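Local coordinates for protein GlcNAc-alpha-1,4-Gal-releasing endo-beta-galactosidase (Clostridium perfringens, PDB 1UPS) that probably hydrolyses O-glycosyl bonds as a calcium-binding endo-beta-galactosidase that releases the GlcNAc-alpha-1,4-Gal disaccharide from glycans, at residues 51-56 against 107-112; 101-106 against 153-158; 295-300 against 408-413. All coordinates share one frame; numbering follows the deposited sequence.

Contact 1 (51-56 against 107-112); sequences YYLPHW and HNFSGT
The indole of Trp56 is clamped between the side-chain amide of Asn108 and the imidazole of its own neighbour in sequence, His55. Asn108 comes in over the benzo end of the indole. Its CG is 3.4 Å from CH2 of Trp56, and the amide and indole planes are 22° apart. On the opposite face CD2 of His55 stands 3.4 Å above the middle of the indole.

The amide cannot easily turn away, because both its ends are bonded to Thr112. ND2 of Asn108 donates to O of Thr112 at 2.8 Å, in the carbonyl plane and on a lone pair. N of Thr112 donates back to OD1 of Asn108 at 3.1 Å. The type I turn from Asn108 to Gly111 brings these partners together. CG2 of Thr112 rests 3.6 Å from CE3 of Trp56, while OG1 of Thr112 pairs with N of Asp114.

At the pyrrole end, NE1 of Trp56 makes a weak bond to O of His107 (3.1 Å). Phe109 forms an offset edge-to-face pair with the pyrrole ring, planes at 86° and centroids 5.6 Å apart. The edge of Phe109, through CE2, is turned toward the face of that ring. CD1 of Leu53 meets the rings of His107 and Phe109, both at the edge.

The two loops of the GH16 domain are thus joined mainly by flat groups. The amide offers its face to the indole while its polar atoms bond within its own loop, and the tryptophan N-H is shared between two carbonyls, O of His107 and O of Ile106, by weak bonds.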
loop_
_atom_site.group_PDB
_atom_site.type_symbol
_atom_site.label_atom_id
_atom_site.label_comp_id
_atom_site.label_asym_id
_atom_site.label_seq_id
_atom_site.Cartn_x
_atom_site.Cartn_y
_atom_site.Cartn_z
ATOM N N TYR A 51 -1.425 -20.763 -13.341
ATOM C CA TYR A 51 -0.656 -20.272 -14.471
ATOM C C TYR A 51 -0.474 -18.766 -14.343
ATOM O O TYR A 51 -1.406 -18.051 -13.914
ATOM C CB TYR A 51 -1.394 -20.563 -15.773
ATOM C CG TYR A 51 -1.451 -22.028 -16.149
ATOM C CD1 TYR A 51 -2.420 -22.871 -15.598
ATOM C CD2 TYR A 51 -0.560 -22.561 -17.078
ATOM C CE1 TYR A 51 -2.477 -24.225 -15.942
ATOM C CE2 TYR A 51 -0.612 -23.915 -17.440
ATOM C CZ TYR A 51 -1.577 -24.733 -16.868
ATOM O OH TYR A 51 -1.652 -26.057 -17.230
ATOM N N TYR A 52 0.694 -18.285 -14.768
ATOM C CA TYR A 52 1.025 -16.873 -14.684
ATOM C C TYR A 52 0.632 -16.207 -16.020
ATOM O O TYR A 52 1.188 -16.551 -17.059
ATOM C CB TYR A 52 2.537 -16.728 -14.387
ATOM C CG TYR A 52 3.034 -15.294 -14.232
ATOM C CD1 TYR A 52 2.193 -14.285 -13.750
ATOM C CD2 TYR A 52 4.353 -14.959 -14.557
ATOM C CE1 TYR A 52 2.662 -12.945 -13.619
ATOM C CE2 TYR A 52 4.835 -13.644 -14.421
ATOM C CZ TYR A 52 3.980 -12.648 -13.954
ATOM O OH TYR A 52 4.456 -11.354 -13.850
ATOM N N LEU A 53 -0.339 -15.285 -15.995
ATOM C CA LEU A 53 -0.747 -14.517 -17.208
ATOM C C LEU A 53 -0.628 -15.308 -18.530
ATOM O O LEU A 53 0.041 -14.866 -19.472
ATOM C CB LEU A 53 0.021 -13.188 -17.306
ATOM C CG LEU A 53 -0.087 -12.273 -16.079
ATOM C CD1 LEU A 53 0.936 -11.124 -16.155
ATOM C CD2 LEU A 53 -1.513 -11.723 -15.923
ATOM N N PRO A 54 -1.279 -16.474 -18.596
ATOM C CA PRO A 54 -1.053 -17.411 -19.714
ATOM C C PRO A 54 -1.469 -16.887 -21.097
ATOM O O PRO A 54 -0.980 -17.409 -22.104
ATOM C CB PRO A 54 -1.855 -18.648 -19.309
ATOM C CG PRO A 54 -2.933 -18.127 -18.370
ATOM C CD PRO A 54 -2.244 -17.005 -17.612
ATOM N N HIS A 55 -2.315 -15.861 -21.146
ATOM C CA HIS A 55 -2.711 -15.247 -22.424
ATOM C C HIS A 55 -1.558 -14.579 -23.186
ATOM O O HIS A 55 -1.682 -14.332 -24.400
ATOM C CB HIS A 55 -3.832 -14.233 -22.204
ATOM C CG HIS A 55 -3.529 -13.227 -21.140
ATOM N ND1 HIS A 55 -3.576 -13.532 -19.799
ATOM C CD2 HIS A 55 -3.152 -11.929 -21.220
ATOM C CE1 HIS A 55 -3.262 -12.460 -19.092
ATOM N NE2 HIS A 55 -3.001 -11.471 -19.928
ATOM N N TRP A 56 -0.441 -14.283 -22.509
ATOM C CA TRP A 56 0.704 -13.664 -23.205
ATOM C C TRP A 56 1.589 -14.676 -23.936
ATOM O O TRP A 56 2.403 -14.291 -24.759
ATOM C CB TRP A 56 1.575 -12.801 -22.279
ATOM C CG TRP A 56 0.835 -11.644 -21.656
ATOM C CD1 TRP A 56 0.828 -11.294 -20.330
ATOM C CD2 TRP A 56 -0.008 -10.697 -22.328
ATOM N NE1 TRP A 56 0.031 -10.191 -20.139
ATOM C CE2 TRP A 56 -0.497 -9.801 -21.346
ATOM C CE3 TRP A 56 -0.409 -10.516 -23.671
ATOM C CZ2 TRP A 56 -1.382 -8.754 -21.650
ATOM C CZ3 TRP A 56 -1.274 -9.460 -23.987
ATOM C CH2 TRP A 56 -1.764 -8.592 -22.966
ATOM N N HIS A 107 -3.064 -6.953 -17.906
ATOM C CA HIS A 107 -1.718 -6.555 -17.446
ATOM C C HIS A 107 -0.658 -6.727 -18.547
ATOM O O HIS A 107 0.246 -7.597 -18.467
ATOM C CB HIS A 107 -1.302 -7.285 -16.154
ATOM C CG HIS A 107 -0.028 -6.751 -15.565
ATOM N ND1 HIS A 107 0.067 -5.480 -15.044
ATOM C CD2 HIS A 107 1.205 -7.300 -15.459
ATOM C CE1 HIS A 107 1.312 -5.261 -14.649
ATOM N NE2 HIS A 107 2.017 -6.359 -14.872
ATOM N N ASN A 108 -0.794 -5.876 -19.557
ATOM C CA ASN A 108 0.100 -5.871 -20.718
ATOM C C ASN A 108 1.395 -5.109 -20.447
ATOM O O ASN A 108 1.638 -4.030 -21.005
ATOM C CB ASN A 108 -0.627 -5.318 -21.951
ATOM C CG ASN A 108 0.046 -5.728 -23.242
ATOM O OD1 ASN A 108 1.083 -6.406 -23.212
ATOM N ND2 ASN A 108 -0.554 -5.367 -24.381
ATOM N N PHE A 109 2.228 -5.677 -19.579
ATOM C CA PHE A 109 3.451 -5.012 -19.130
ATOM C C PHE A 109 4.410 -4.781 -20.306
ATOM O O PHE A 109 5.198 -3.833 -20.288
ATOM C CB PHE A 109 4.164 -5.831 -18.038
ATOM C CG PHE A 109 4.519 -7.223 -18.460
ATOM C CD1 PHE A 109 5.759 -7.506 -19.055
ATOM C CD2 PHE A 109 3.627 -8.264 -18.265
ATOM C CE1 PHE A 109 6.074 -8.804 -19.463
ATOM C CE2 PHE A 109 3.929 -9.560 -18.672
ATOM C CZ PHE A 109 5.163 -9.833 -19.274
ATOM N N SER A 110 4.310 -5.620 -21.329
ATOM C CA SER A 110 5.212 -5.515 -22.490
ATOM C C SER A 110 4.638 -4.677 -23.643
ATOM O O SER A 110 5.351 -4.374 -24.609
ATOM C CB SER A 110 5.597 -6.903 -22.984
ATOM O OG SER A 110 4.524 -7.513 -23.692
ATOM N N GLY A 111 3.364 -4.292 -23.537
ATOM C CA GLY A 111 2.681 -3.572 -24.614
ATOM C C GLY A 111 2.610 -4.339 -25.931
ATOM O O GLY A 111 2.616 -3.734 -27.009
ATOM N N THR A 112 2.537 -5.662 -25.857
ATOM C CA THR A 112 2.402 -6.494 -27.053
ATOM C C THR A 112 0.982 -6.467 -27.659
ATOM O O THR A 112 -0.002 -6.218 -26.953
ATOM C CB THR A 112 2.830 -7.940 -26.759
ATOM O OG1 THR A 112 2.771 -8.706 -27.975
ATOM C CG2 THR A 112 1.809 -8.649 -25.836
#

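Contact 2 (101-106 against 153-158); sequences FDKSWI and MQDDTN
NZ of Lys103 reaches across to the 153-158 loop and is gripped by several oxygens. NZ of Lys103 donates to O of Met153 at 2.8 Å, nearly in line with the C=O bond. NZ of Lys103 also donates to OD1 of Asn158 at 2.9 Å, in the carbonyl plane and on a lone pair. A water takes a third bond from NZ and donates to O of Ser104 and O of Asn158, so it ties both loops together. Asp155 adds only a long salt bridge through OD1, whose stronger partner is Arg122.

The lysine chain is extended as far as CE and bends at the last torsion (chi4 -83°), which turns NZ toward O of Met153 and OD1 of Asn158. CE of Met153 lies 3.6 Å from CD of Lys103. SD of Met153 sits over the face of Phe101, 4.1 Å from the ring centroid, a Met-aromatic contact.

Further out, NE2 of Gln154 donates to O of Trp105 at 3.0 Å, from above the carbonyl plane, and also to O of Asp159. CD1 of Ile106 packs 3.6 Å from CD of Gln154.

The type II turn from Lys103 to Ile106 follows strand 101-102, which pairs with strand 121-122. The 153-158 loop leaves strand 145-152, where Val151 meets both Phe101 and Ile106.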
loop_
_atom_site.group_PDB
_atom_site.type_symbol
_atom_site.label_atom_id
_atom_site.label_comp_id
_atom_site.label_asym_id
_atom_site.label_seq_id
_atom_site.Cartn_x
_atom_site.Cartn_y
_atom_site.Cartn_z
ATOM N N PHE A 101 -8.006 -15.204 -11.288
ATOM C CA PHE A 101 -8.754 -14.925 -12.526
ATOM C C PHE A 101 -7.972 -15.509 -13.707
ATOM O O PHE A 101 -6.803 -15.916 -13.568
ATOM C CB PHE A 101 -8.900 -13.406 -12.734
ATOM C CG PHE A 101 -7.575 -12.717 -12.916
ATOM C CD1 PHE A 101 -6.819 -12.343 -11.803
ATOM C CD2 PHE A 101 -7.043 -12.535 -14.196
ATOM C CE1 PHE A 101 -5.545 -11.765 -11.968
ATOM C CE2 PHE A 101 -5.777 -11.950 -14.375
ATOM C CZ PHE A 101 -5.029 -11.565 -13.250
ATOM N N ASP A 102 -8.618 -15.533 -14.867
ATOM C CA ASP A 102 -7.971 -15.913 -16.120
ATOM C C ASP A 102 -8.751 -15.153 -17.175
ATOM O O ASP A 102 -9.931 -15.426 -17.385
ATOM C CB ASP A 102 -8.081 -17.429 -16.303
ATOM C CG ASP A 102 -7.349 -17.948 -17.528
ATOM O OD1 ASP A 102 -7.401 -19.193 -17.745
ATOM O OD2 ASP A 102 -6.707 -17.226 -18.318
ATOM N N LYS A 103 -8.112 -14.185 -17.821
ATOM C CA LYS A 103 -8.851 -13.269 -18.680
ATOM C C LYS A 103 -7.922 -12.681 -19.738
ATOM O O LYS A 103 -6.784 -12.322 -19.429
ATOM C CB LYS A 103 -9.509 -12.149 -17.838
ATOM C CG LYS A 103 -10.496 -11.257 -18.626
ATOM C CD LYS A 103 -11.290 -10.361 -17.668
ATOM C CE LYS A 103 -12.369 -9.516 -18.371
ATOM N NZ LYS A 103 -11.806 -8.274 -18.962
ATOM N N SER A 104 -8.421 -12.577 -20.973
ATOM C CA SER A 104 -7.642 -12.014 -22.081
ATOM C C SER A 104 -7.150 -10.594 -21.770
ATOM O O SER A 104 -7.839 -9.827 -21.092
ATOM C CB SER A 104 -8.484 -11.960 -23.366
ATOM O OG SER A 104 -8.686 -13.252 -23.911
ATOM N N TRP A 105 -5.967 -10.260 -22.294
ATOM C CA TRP A 105 -5.424 -8.897 -22.319
ATOM C C TRP A 105 -4.973 -8.319 -20.966
ATOM O O TRP A 105 -4.448 -7.206 -20.927
ATOM C CB TRP A 105 -6.413 -7.918 -22.987
ATOM C CG TRP A 105 -6.567 -8.111 -24.469
ATOM C CD1 TRP A 105 -7.658 -8.595 -25.132
ATOM C CD2 TRP A 105 -5.598 -7.787 -25.465
ATOM N NE1 TRP A 105 -7.422 -8.601 -26.487
ATOM C CE2 TRP A 105 -6.162 -8.110 -26.721
ATOM C CE3 TRP A 105 -4.301 -7.259 -25.424
ATOM C CZ2 TRP A 105 -5.472 -7.923 -27.931
ATOM C CZ3 TRP A 105 -3.609 -7.072 -26.634
ATOM C CH2 TRP A 105 -4.204 -7.408 -27.865
ATOM N N ILE A 106 -5.128 -9.071 -19.878
ATOM C CA ILE A 106 -4.837 -8.498 -18.554
ATOM C C ILE A 106 -3.345 -8.188 -18.327
ATOM O O ILE A 106 -2.486 -9.060 -18.509
ATOM C CB ILE A 106 -5.371 -9.389 -17.409
ATOM C CG1 ILE A 106 -6.904 -9.525 -17.506
ATOM C CG2 ILE A 106 -4.971 -8.761 -16.054
ATOM C CD1 ILE A 106 -7.683 -8.159 -17.488
ATOM N N MET A 153 -9.310 -5.487 -13.738
ATOM C CA MET A 153 -9.832 -6.548 -14.595
ATOM C C MET A 153 -10.218 -6.059 -15.977
ATOM O O MET A 153 -10.713 -6.849 -16.794
ATOM C CB MET A 153 -11.021 -7.249 -13.917
ATOM C CG MET A 153 -10.597 -8.115 -12.713
ATOM S SD MET A 153 -9.439 -9.468 -13.083
ATOM C CE MET A 153 -10.143 -10.300 -14.267
ATOM N N GLN A 154 -10.010 -4.764 -16.248
ATOM C CA GLN A 154 -10.186 -4.225 -17.605
ATOM C C GLN A 154 -11.597 -4.532 -18.124
ATOM O O GLN A 154 -11.807 -4.866 -19.287
ATOM C CB GLN A 154 -9.072 -4.760 -18.546
ATOM C CG GLN A 154 -7.682 -4.253 -18.119
ATOM C CD GLN A 154 -6.494 -4.991 -18.753
ATOM O OE1 GLN A 154 -5.502 -5.232 -18.072
ATOM N NE2 GLN A 154 -6.589 -5.328 -20.038
ATOM N N ASP A 155 -12.570 -4.384 -17.236
ATOM C CA ASP A 155 -13.959 -4.760 -17.544
ATOM C C ASP A 155 -14.671 -3.784 -18.468
ATOM O O ASP A 155 -15.718 -4.126 -19.058
ATOM C CB ASP A 155 -14.752 -4.925 -16.242
ATOM C CG ASP A 155 -14.382 -6.189 -15.489
ATOM O OD1 ASP A 155 -14.191 -7.260 -16.141
ATOM O OD2 ASP A 155 -14.290 -6.204 -14.244
ATOM N N ASP A 156 -14.118 -2.574 -18.595
ATOM C CA ASP A 156 -14.698 -1.555 -19.480
ATOM C C ASP A 156 -14.704 -1.989 -20.957
ATOM O O ASP A 156 -15.755 -2.006 -21.604
ATOM C CB ASP A 156 -14.055 -0.155 -19.279
ATOM C CG ASP A 156 -12.528 -0.167 -19.372
ATOM O OD1 ASP A 156 -11.935 0.939 -19.460
ATOM O OD2 ASP A 156 -11.838 -1.213 -19.346
ATOM N N THR A 157 -13.537 -2.392 -21.472
ATOM C CA THR A 157 -13.410 -2.785 -22.889
ATOM C C THR A 157 -13.070 -4.255 -23.116
ATOM O O THR A 157 -13.136 -4.743 -24.256
ATOM C CB THR A 157 -12.283 -2.006 -23.551
ATOM O OG1 THR A 157 -11.075 -2.250 -22.822
ATOM C CG2 THR A 157 -12.511 -0.528 -23.417
ATOM N N ASN A 158 -12.603 -4.925 -22.066
ATOM C CA ASN A 158 -12.092 -6.291 -22.176
ATOM C C ASN A 158 -10.932 -6.409 -23.159
ATOM O O ASN A 158 -10.700 -7.462 -23.734
ATOM C CB ASN A 158 -13.216 -7.284 -22.501
ATOM C CG ASN A 158 -14.371 -7.164 -21.530
ATOM O OD1 ASN A 158 -14.175 -7.294 -20.304
ATOM N ND2 ASN A 158 -15.595 -6.888 -22.063
HETATM O O HOH W 1 -10.427 -9.284 -21.381
#

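Contact 3 (295-300 against 408-413); sequences RNRQTG and TYWTSQ
This contact lies where the antiparallel pair of strands 291-296 and 414-419 comes to its end. N of Arg297 donates to O of Gln413 at 2.9 Å. Beyond it the side chain of Arg297 runs out across Trp410. CG is anti to the backbone N (chi1 -177°) and the chain stays extended to NE, which carries the chain from CG to the guanidinium over the indole. The guanidinium is stacked flat on the ring, with centres 3.8 Å apart and planes at 6°. This is a cation-pi contact, and CD of Arg297 adds a CH-pi contact to the pyrrole ring at 3.7 Å.

Gln413 fixes the guanidinium from its edge. NH1 of Arg297 donates to OE1 of Gln413 at 2.8 Å, on a lone pair and in the guanidinium plane. NH1 also makes a salt bridge with Asp376, which gives the charge a second partner.

The paired strands are the first and last of the C-terminal part of the chain, consistent with closure of a ricin-like beta-trefoil.

Asn296 ends its strand with an Asx motif. Its OD1 accepts from N of Thr299 at 3.0 Å. Its ND2 crosses to O of Thr411, also at 3.0 Å, from above that carbonyl plane. Gln298 lies alongside Thr411, with CG of Gln298 3.7 Å from CG2 of Thr411, while OG1 of Thr411 bonds to Glu394.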
loop_
_atom_site.group_PDB
_atom_site.type_symbol
_atom_site.label_atom_id
_atom_site.label_comp_id
_atom_site.label_asym_id
_atom_site.label_seq_id
_atom_site.Cartn_x
_atom_site.Cartn_y
_atom_site.Cartn_z
ATOM N N ARG A 295 -3.385 16.449 17.630
ATOM C CA ARG A 295 -2.747 16.433 18.942
ATOM C C ARG A 295 -1.282 16.001 18.851
ATOM O O ARG A 295 -0.958 15.030 18.152
ATOM C CB ARG A 295 -3.509 15.466 19.848
ATOM C CG ARG A 295 -3.075 15.503 21.326
ATOM C CD ARG A 295 -3.788 14.457 22.202
ATOM N NE ARG A 295 -3.868 14.955 23.578
ATOM C CZ ARG A 295 -4.295 14.266 24.639
ATOM N NH1 ARG A 295 -4.712 13.004 24.524
ATOM N NH2 ARG A 295 -4.295 14.849 25.831
ATOM N N ASN A 296 -0.417 16.710 19.577
ATOM C CA ASN A 296 1.003 16.368 19.662
ATOM C C ASN A 296 1.263 15.169 20.574
ATOM O O ASN A 296 0.705 15.080 21.678
ATOM C CB ASN A 296 1.805 17.572 20.177
ATOM C CG ASN A 296 3.308 17.368 20.030
ATOM O OD1 ASN A 296 4.000 16.946 20.977
ATOM N ND2 ASN A 296 3.816 17.619 18.828
ATOM N N ARG A 297 2.102 14.239 20.129
ATOM C CA ARG A 297 2.372 13.059 20.955
ATOM C C ARG A 297 3.109 13.382 22.265
ATOM O O ARG A 297 2.774 12.854 23.346
ATOM C CB ARG A 297 3.125 11.975 20.175
ATOM C CG ARG A 297 3.347 10.693 21.012
ATOM C CD ARG A 297 4.105 9.599 20.254
ATOM N NE ARG A 297 4.117 8.343 21.002
ATOM C CZ ARG A 297 4.672 7.209 20.581
ATOM N NH1 ARG A 297 5.269 7.147 19.393
ATOM N NH2 ARG A 297 4.609 6.113 21.364
ATOM N N GLN A 298 4.121 14.233 22.164
ATOM C CA GLN A 298 4.960 14.546 23.323
ATOM C C GLN A 298 4.227 15.404 24.347
ATOM O O GLN A 298 4.256 15.097 25.553
ATOM C CB GLN A 298 6.286 15.206 22.875
ATOM C CG GLN A 298 7.179 15.713 24.042
ATOM C CD GLN A 298 7.885 14.620 24.813
ATOM O OE1 GLN A 298 7.557 13.443 24.677
ATOM N NE2 GLN A 298 8.872 15.007 25.641
ATOM N N THR A 299 3.548 16.455 23.887
ATOM C CA THR A 299 2.963 17.434 24.817
ATOM C C THR A 299 1.501 17.194 25.129
ATOM O O THR A 299 0.986 17.764 26.098
ATOM C CB THR A 299 3.068 18.871 24.293
ATOM O OG1 THR A 299 2.268 19.003 23.102
ATOM C CG2 THR A 299 4.530 19.219 23.876
ATOM N N GLY A 300 0.831 16.397 24.301
ATOM C CA GLY A 300 -0.603 16.179 24.449
ATOM C C GLY A 300 -1.466 17.389 24.094
ATOM O O GLY A 300 -2.677 17.369 24.358
ATOM N N THR A 408 11.793 9.659 15.012
ATOM C CA THR A 408 11.525 9.129 16.358
ATOM C C THR A 408 11.232 10.196 17.411
ATOM O O THR A 408 10.900 9.847 18.554
ATOM C CB THR A 408 12.718 8.301 16.839
ATOM O OG1 THR A 408 13.905 9.090 16.683
ATOM C CG2 THR A 408 12.957 7.103 15.917
ATOM N N TYR A 409 11.386 11.476 17.062
ATOM C CA TYR A 409 11.104 12.562 18.017
ATOM C C TYR A 409 9.595 12.740 18.201
ATOM O O TYR A 409 8.891 13.065 17.252
ATOM C CB TYR A 409 11.750 13.899 17.581
ATOM C CG TYR A 409 13.191 14.039 18.039
ATOM C CD1 TYR A 409 14.082 12.956 17.949
ATOM C CD2 TYR A 409 13.660 15.233 18.581
ATOM C CE1 TYR A 409 15.399 13.073 18.387
ATOM C CE2 TYR A 409 14.984 15.364 19.025
ATOM C CZ TYR A 409 15.848 14.273 18.923
ATOM O OH TYR A 409 17.150 14.382 19.363
ATOM N N TRP A 410 9.109 12.538 19.420
ATOM C CA TRP A 410 7.666 12.601 19.668
ATOM C C TRP A 410 7.072 14.004 19.459
ATOM O O TRP A 410 5.880 14.132 19.183
ATOM C CB TRP A 410 7.336 12.102 21.067
ATOM C CG TRP A 410 7.493 10.616 21.300
ATOM C CD1 TRP A 410 8.113 9.690 20.497
ATOM C CD2 TRP A 410 7.012 9.898 22.434
ATOM N NE1 TRP A 410 8.046 8.443 21.075
ATOM C CE2 TRP A 410 7.370 8.543 22.265
ATOM C CE3 TRP A 410 6.309 10.270 23.593
ATOM C CZ2 TRP A 410 7.044 7.556 23.202
ATOM C CZ3 TRP A 410 5.982 9.284 24.530
ATOM C CH2 TRP A 410 6.352 7.948 24.326
ATOM N N THR A 411 7.886 15.059 19.557
ATOM C CA THR A 411 7.381 16.400 19.226
ATOM C C THR A 411 7.057 16.546 17.740
ATOM O O THR A 411 6.427 17.535 17.343
ATOM C CB THR A 411 8.381 17.493 19.597
ATOM O OG1 THR A 411 9.636 17.203 18.968
ATOM C CG2 THR A 411 8.690 17.474 21.114
ATOM N N SER A 412 7.512 15.600 16.914
ATOM C CA SER A 412 7.176 15.629 15.485
ATOM C C SER A 412 6.078 14.626 15.089
ATOM O O SER A 412 5.795 14.437 13.886
ATOM C CB SER A 412 8.431 15.398 14.606
ATOM O OG SER A 412 8.821 14.021 14.587
ATOM N N GLN A 413 5.474 13.987 16.085
ATOM C CA GLN A 413 4.484 12.942 15.853
ATOM C C GLN A 413 3.115 13.450 16.298
ATOM O O GLN A 413 2.998 14.059 17.381
ATOM C CB GLN A 413 4.868 11.670 16.624
ATOM C CG GLN A 413 6.129 11.015 16.084
ATOM C CD GLN A 413 6.448 9.679 16.744
ATOM O OE1 GLN A 413 5.619 9.105 17.463
ATOM N NE2 GLN A 413 7.657 9.168 16.491
#

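In the fold
From the N terminus, residues 51-56 come first, in the loop between strands 30-36 and 66-70. Residues 101-106 and 107-112 then follow each other directly. Contact 1 closes a loop back to 51-56 from 107-112. Contact 2 opens at 101-106, before contact 1 has closed, and ends at 153-158, so the two loops cross. They also touch, with centres 11 Å apart: His55 NE2 meets Ile106 O, and His107 N meets Gln154 OE1. Together they join three loops of the GH16 region. Contact 3 comes later in series. It lies about 48 Å from contact 1, between centres, and ties the ends of the C-terminal, probably beta-trefoil, part.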